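Local coordinates for protein putative citrate lyase, alfa subunit (Streptococcus mutans, PDB 2HJ0) that is of unestablished function in detail but belongs to the CitF family of citrate lyase alpha subunits, at residues P170-D173 with N177-G180; I195-K198 with Q202-I205; V211-T216 with I220-V225. All coordinates share one frame; numbering follows the deposited sequence.

Contact 1 (P170-D173 with N177-G180)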
# COMPACT_ATOMS: atom_id res chain seq x y z
N PRO A 170 6.43 13.03 10.76
CA PRO A 170 6.38 13.40 12.17
C PRO A 170 6.70 12.27 13.15
O PRO A 170 6.90 12.51 14.34
CB PRO A 170 4.97 13.96 12.34
CG PRO A 170 4.19 13.31 11.25
CD PRO A 170 5.17 13.35 10.09
N SER A 171 6.72 11.03 12.65
CA SER A 171 7.07 9.87 13.48
C SER A 171 7.54 8.72 12.60
O SER A 171 7.11 8.57 11.46
CB SER A 171 5.87 9.43 14.36
OG SER A 171 4.75 9.02 13.60
N SER A 172 8.44 7.90 13.14
CA SER A 172 8.98 6.77 12.41
C SER A 172 9.85 5.90 13.31
O SER A 172 10.46 6.41 14.26
CB SER A 172 9.82 7.29 11.24
OG SER A 172 10.58 6.25 10.66
N ASP A 173 9.91 4.60 13.06
CA ASP A 173 10.78 3.76 13.87
C ASP A 173 12.12 3.73 13.15
O ASP A 173 12.29 4.39 12.14
CB ASP A 173 10.25 2.33 14.04
CG ASP A 173 9.79 1.70 12.74
OD1 ASP A 173 10.48 1.90 11.70
OD2 ASP A 173 8.75 0.99 12.77
N ASN A 177 8.82 2.47 9.24
CA ASN A 177 7.37 2.61 9.38
C ASN A 177 7.11 4.04 9.90
O ASN A 177 7.52 4.39 11.01
CB ASN A 177 6.82 1.59 10.37
CG ASN A 177 7.01 0.16 9.90
OD1 ASN A 177 6.48 -0.25 8.86
ND2 ASN A 177 7.77 -0.62 10.67
N ALA A 178 6.42 4.85 9.10
CA ALA A 178 6.15 6.24 9.46
C ALA A 178 4.70 6.66 9.28
O ALA A 178 3.94 6.03 8.52
CB ALA A 178 7.05 7.16 8.63
N ASN A 179 4.29 7.71 9.97
CA ASN A 179 2.92 8.19 9.81
C ASN A 179 2.92 9.69 10.08
O ASN A 179 3.91 10.23 10.56
CB ASN A 179 1.93 7.44 10.73
CG ASN A 179 2.13 7.72 12.21
OD1 ASN A 179 2.03 8.86 12.65
ND2 ASN A 179 2.41 6.68 12.98
N GLY A 180 1.82 10.36 9.74
CA GLY A 180 1.77 11.79 9.95
C GLY A 180 0.83 12.22 11.05
O GLY A 180 0.50 13.40 11.15

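Contact 2 (I195-K198 with Q202-I205)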
# COMPACT_ATOMS: atom_id res chain seq x y z
N ILE A 195 3.06 8.31 -2.43
CA ILE A 195 3.32 7.87 -3.79
C ILE A 195 4.82 7.90 -4.05
O ILE A 195 5.34 7.03 -4.73
CB ILE A 195 2.58 8.73 -4.79
CG1 ILE A 195 2.94 8.31 -6.20
CG2 ILE A 195 2.90 10.18 -4.57
CD1 ILE A 195 2.16 9.05 -7.24
N ASP A 196 5.51 8.89 -3.50
CA ASP A 196 6.94 8.97 -3.67
C ASP A 196 7.62 7.73 -3.15
O ASP A 196 8.40 7.10 -3.84
CB ASP A 196 7.50 10.16 -2.91
CG ASP A 196 7.20 11.47 -3.59
OD1 ASP A 196 6.03 11.70 -3.95
OD2 ASP A 196 8.14 12.28 -3.76
N ALA A 197 7.32 7.37 -1.91
CA ALA A 197 7.96 6.21 -1.31
C ALA A 197 7.62 4.92 -2.00
O ALA A 197 8.27 3.90 -1.79
CB ALA A 197 7.58 6.12 0.16
N LYS A 198 6.59 4.95 -2.83
CA LYS A 198 6.15 3.76 -3.53
C LYS A 198 6.86 3.57 -4.88
O LYS A 198 7.10 2.45 -5.30
CB LYS A 198 4.64 3.84 -3.70
CG LYS A 198 3.98 2.69 -4.41
CD LYS A 198 2.45 2.83 -4.31
CE LYS A 198 2.00 2.91 -2.82
NZ LYS A 198 0.52 3.09 -2.61
N GLN A 202 15.26 5.11 -4.10
CA GLN A 202 15.71 5.17 -2.74
C GLN A 202 14.88 6.20 -1.97
O GLN A 202 14.62 7.31 -2.47
CB GLN A 202 17.19 5.52 -2.68
CG GLN A 202 18.06 4.29 -2.73
CD GLN A 202 19.46 4.59 -2.37
OE1 GLN A 202 20.15 5.32 -3.07
NE2 GLN A 202 19.92 4.03 -1.26
N VAL A 203 14.46 5.81 -0.77
CA VAL A 203 13.64 6.67 0.08
C VAL A 203 14.34 6.94 1.41
O VAL A 203 14.78 6.01 2.10
CB VAL A 203 12.25 6.01 0.36
CG1 VAL A 203 11.51 6.74 1.47
CG2 VAL A 203 11.42 6.00 -0.92
N VAL A 204 14.46 8.22 1.75
CA VAL A 204 15.08 8.64 3.00
C VAL A 204 14.01 9.40 3.79
O VAL A 204 13.63 10.49 3.38
CB VAL A 204 16.25 9.62 2.74
CG1 VAL A 204 16.71 10.24 4.05
CG2 VAL A 204 17.39 8.89 2.10
N ILE A 205 13.51 8.84 4.89
CA ILE A 205 12.52 9.59 5.65
C ILE A 205 13.26 10.32 6.78
O ILE A 205 14.13 9.74 7.44
CB ILE A 205 11.35 8.70 6.25
CG1 ILE A 205 11.82 7.96 7.49
CG2 ILE A 205 10.81 7.71 5.22
CD1 ILE A 205 11.41 8.67 8.72

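Contact 3 (V211-T216 with I220-V225)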
# COMPACT_ATOMS: atom_id res chain seq x y z
N VAL A 211 10.28 6.63 17.19
CA VAL A 211 9.43 5.77 17.98
C VAL A 211 9.94 4.32 17.99
O VAL A 211 10.54 3.86 17.02
CB VAL A 211 8.00 5.83 17.41
CG1 VAL A 211 7.12 4.75 18.04
CG2 VAL A 211 7.44 7.21 17.67
N PRO A 212 9.74 3.60 19.11
CA PRO A 212 10.20 2.20 19.16
C PRO A 212 9.42 1.34 18.16
O PRO A 212 8.24 1.58 17.90
CB PRO A 212 9.96 1.80 20.62
CG PRO A 212 8.82 2.71 21.04
CD PRO A 212 9.17 4.03 20.40
N TYR A 213 10.11 0.35 17.61
CA TYR A 213 9.53 -0.56 16.64
C TYR A 213 8.52 -1.51 17.28
O TYR A 213 8.75 -2.01 18.37
CB TYR A 213 10.65 -1.38 15.99
CG TYR A 213 10.23 -2.24 14.82
CD1 TYR A 213 9.57 -3.46 15.02
CD2 TYR A 213 10.46 -1.83 13.51
CE1 TYR A 213 9.16 -4.24 13.94
CE2 TYR A 213 10.06 -2.60 12.43
CZ TYR A 213 9.40 -3.80 12.65
OH TYR A 213 8.98 -4.55 11.57
N PRO A 214 7.40 -1.77 16.60
CA PRO A 214 7.01 -1.23 15.28
C PRO A 214 6.10 -0.01 15.47
O PRO A 214 5.26 -0.01 16.37
CB PRO A 214 6.25 -2.39 14.66
CG PRO A 214 5.52 -2.95 15.86
CD PRO A 214 6.62 -2.98 16.90
N ASN A 215 6.27 1.00 14.64
CA ASN A 215 5.44 2.20 14.73
C ASN A 215 4.12 1.94 14.01
O ASN A 215 4.07 1.24 13.00
CB ASN A 215 6.18 3.38 14.10
CG ASN A 215 5.37 4.67 14.13
OD1 ASN A 215 4.54 4.87 15.01
ND2 ASN A 215 5.63 5.58 13.17
N THR A 216 3.04 2.50 14.56
CA THR A 216 1.70 2.37 13.98
C THR A 216 0.84 3.56 14.41
O THR A 216 1.04 4.11 15.49
CB THR A 216 1.00 1.06 14.42
OG1 THR A 216 1.09 0.91 15.84
CG2 THR A 216 1.62 -0.15 13.75
N ILE A 220 3.62 4.88 5.63
CA ILE A 220 4.73 4.50 4.77
C ILE A 220 5.40 3.32 5.48
O ILE A 220 5.93 3.47 6.59
CB ILE A 220 5.67 5.67 4.58
CG1 ILE A 220 4.94 6.77 3.83
CG2 ILE A 220 6.92 5.22 3.88
CD1 ILE A 220 5.69 8.04 3.65
N PRO A 221 5.36 2.13 4.85
CA PRO A 221 5.95 0.90 5.39
C PRO A 221 7.47 0.84 5.29
O PRO A 221 8.09 1.48 4.44
CB PRO A 221 5.27 -0.17 4.55
CG PRO A 221 5.24 0.48 3.20
CD PRO A 221 4.80 1.90 3.50
N GLN A 222 8.06 0.04 6.18
CA GLN A 222 9.51 -0.13 6.22
C GLN A 222 10.01 -0.66 4.87
O GLN A 222 11.16 -0.42 4.49
CB GLN A 222 9.88 -1.11 7.35
CG GLN A 222 9.17 -2.48 7.23
CD GLN A 222 9.24 -3.33 8.48
OE1 GLN A 222 8.77 -2.93 9.53
NE2 GLN A 222 9.82 -4.52 8.37
N THR A 223 9.13 -1.37 4.15
CA THR A 223 9.49 -1.94 2.85
C THR A 223 9.67 -0.92 1.74
O THR A 223 10.09 -1.27 0.64
CB THR A 223 8.45 -2.96 2.39
OG1 THR A 223 7.14 -2.41 2.54
CG2 THR A 223 8.56 -4.25 3.18
N ASP A 224 9.35 0.34 2.02
CA ASP A 224 9.53 1.39 1.02
C ASP A 224 10.63 2.35 1.44
O ASP A 224 10.98 3.25 0.68
CB ASP A 224 8.24 2.20 0.84
CG ASP A 224 7.17 1.43 0.09
OD1 ASP A 224 7.48 0.36 -0.49
OD2 ASP A 224 6.00 1.91 0.08
N VAL A 225 11.18 2.16 2.63
CA VAL A 225 12.19 3.08 3.14
C VAL A 225 13.60 2.51 3.14
O VAL A 225 13.80 1.34 3.42
CB VAL A 225 11.79 3.52 4.56
CG1 VAL A 225 12.77 4.52 5.11
CG2 VAL A 225 10.37 4.10 4.53

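Contact 1 (P170-D173 with N177-G180)
The side chains of Asp173 and Asn177 cross at the turn end of a short hairpin. Asn177 ND2 gives Asp173 OD2 a nearly straight bond of 2.8 Å (160° at the hydrogen). It lands on the syn lone pair of the carboxylate and runs within the plane of the amide. The carboxylate and amide planes stand almost square to each other, at 83°. The second carboxylate oxygen, Asp173 OD1, accepts Asn177 N at 3.0 Å from above the carboxylate plane. CG of Asp173 sits between its own backbone N and carbonyl carbon (chi1 47°), which places the carboxylate near Asn177. OD1 also takes the N-H of Tyr175, within the turn. Asp173 N bonds Asn177 O at 3.2 Å, so backbone and side chain together close the turn. This is an antiparallel beta hairpin with short, weakly bonded strands. Its non-hydrogen-bonded pair is Ser172 with Ala178, whose CB atoms pack at 3.8 Å. Further along, Asn179 N reaches Ser171 O only weakly, at 3.3 Å. Outside the hairpin, Asp173 OD2 also takes the N-H of Asn215, and the side chain of Asn215 bonds Asn177 O. Asn179 ND2 is held by Pro217 O, and Asn177 packs on Met353 of the second subunit.

Contact 2 (I195-K198 with Q202-I205)
Apolar packing joins Ala197 to Val203, and it is the main touch between the two segments. The gamma-2 methyl of Val203 lies against the helix backbone, with CG2 3.5 Å from Ala197 CA. Val203 CG2 is also 4.0 Å from Ala197 CB. The other branch, Val203 CG1, meets Ala197 CB more loosely at 4.2 Å. Val203 has CG1 anti to its backbone N (chi1 168°). Both methyls are turned to the helix, with CG2 beside the backbone N and lying nearer Ala197 CA. With alanine at this position, CA of Ala197 and CA of Val203 are 5.9 Å apart. Helix 191-199 lies in the connection from strand 164-169 to strand 202-207, which are neighbours and run parallel in the large sheet. The arrangement is a beta-alpha-beta crossover of an alpha/beta fold, with the hairpin of contact 1 included in the connection. Val203 projects from the sheet towards the helix, while Val204 turns to the opposite face and packs on Phe166.

Polar interactions serve the two elements separately. Within the helix, Lys198 N bonds Ile195 O at 3.1 Å. Asp196 is buried, and its carboxylate is satisfied away from the strand, by a salt bridge to Arg151 and a hydrogen bond to Ser68 OG. Backbone bonds join Val204 to Ala165 of strand 164-169 and Val203 to Tyr227 of strand 227-230. Asp226 OD2, in the loop before that strand, takes Val203 N.

Contact 3 (V211-T216 with I220-V225)
Tyr213 and Gln222 meet through the phenol oxygen and the amide oxygen, with the side chains crossing at about a right angle. Tyr213 OH donates to Gln222 OE1 at 2.6 Å. The hydroxyl lies in the plane of the amide carbonyl, on a lone pair, and the C=O...O angle is 116°. The ring and amide planes are 54° apart, so the two groups are neither stacked nor perpendicular. Gln222 OE1 approaches the ring at its edge, near its plane, 3.2 Å from Tyr213 CE2.

The two side chains bridge two parts of one loop. CG of Tyr213 is anti to the backbone N (chi1 -172°), and the ring carries the hydroxyl towards the glutamine. Gln222 leaves its backbone with CG between N and the carbonyl carbon and then runs extended to its amide.

Both segments belong to the long loop between strands 202-207 and 227-230, neighbouring parallel strands in the large sheet of this alpha/beta fold. The Tyr213-Pro214 peptide is cis, and Pro214 CB lies 3.4 Å above one face of the tyrosine ring, towards its rim. Cis is more frequent when an aromatic residue precedes proline, and this ring-on-proline packing is usual for such peptides. Gln222 lies at the start of a short 3-10 segment, 222-224, which is bracketed by a backbone bond from Asp224 N to Pro221 O and another from Val225 N to Gln222 O.

Gln222 OE1 has a second donor, Asn177 ND2, so two bonds fix the amide oxygen. At the other end of the amide, NE2 bonds Gly361 O of the second subunit. Tyr213 packs on Val363 and Pro214 on Phe304, both also of the second subunit.

In the fold
The three contacts follow one another along the chain without interleaving. They lie on the same side of the chain's centre. Contacts 1 and 3 are the nearest pair, with centres about 7 Å apart. They are linked by Ala178 N to Ile220 O at 2.9 Å, a probable hydrogen bond, and by the amide pair of Asn177 and Gln222. Contact 2 lies about 13 Å from contact 1 and about 12 Å from contact 3, centre to centre. It meets both by packing: Ile205 reaches Ser172, and Ile220 CG2 is 3.9 Å from Ala197 CB. Contact 2 belongs to the sheet and its helix, whereas contact 3 lies against the second subunit, which contact 1 reaches only at Asn177.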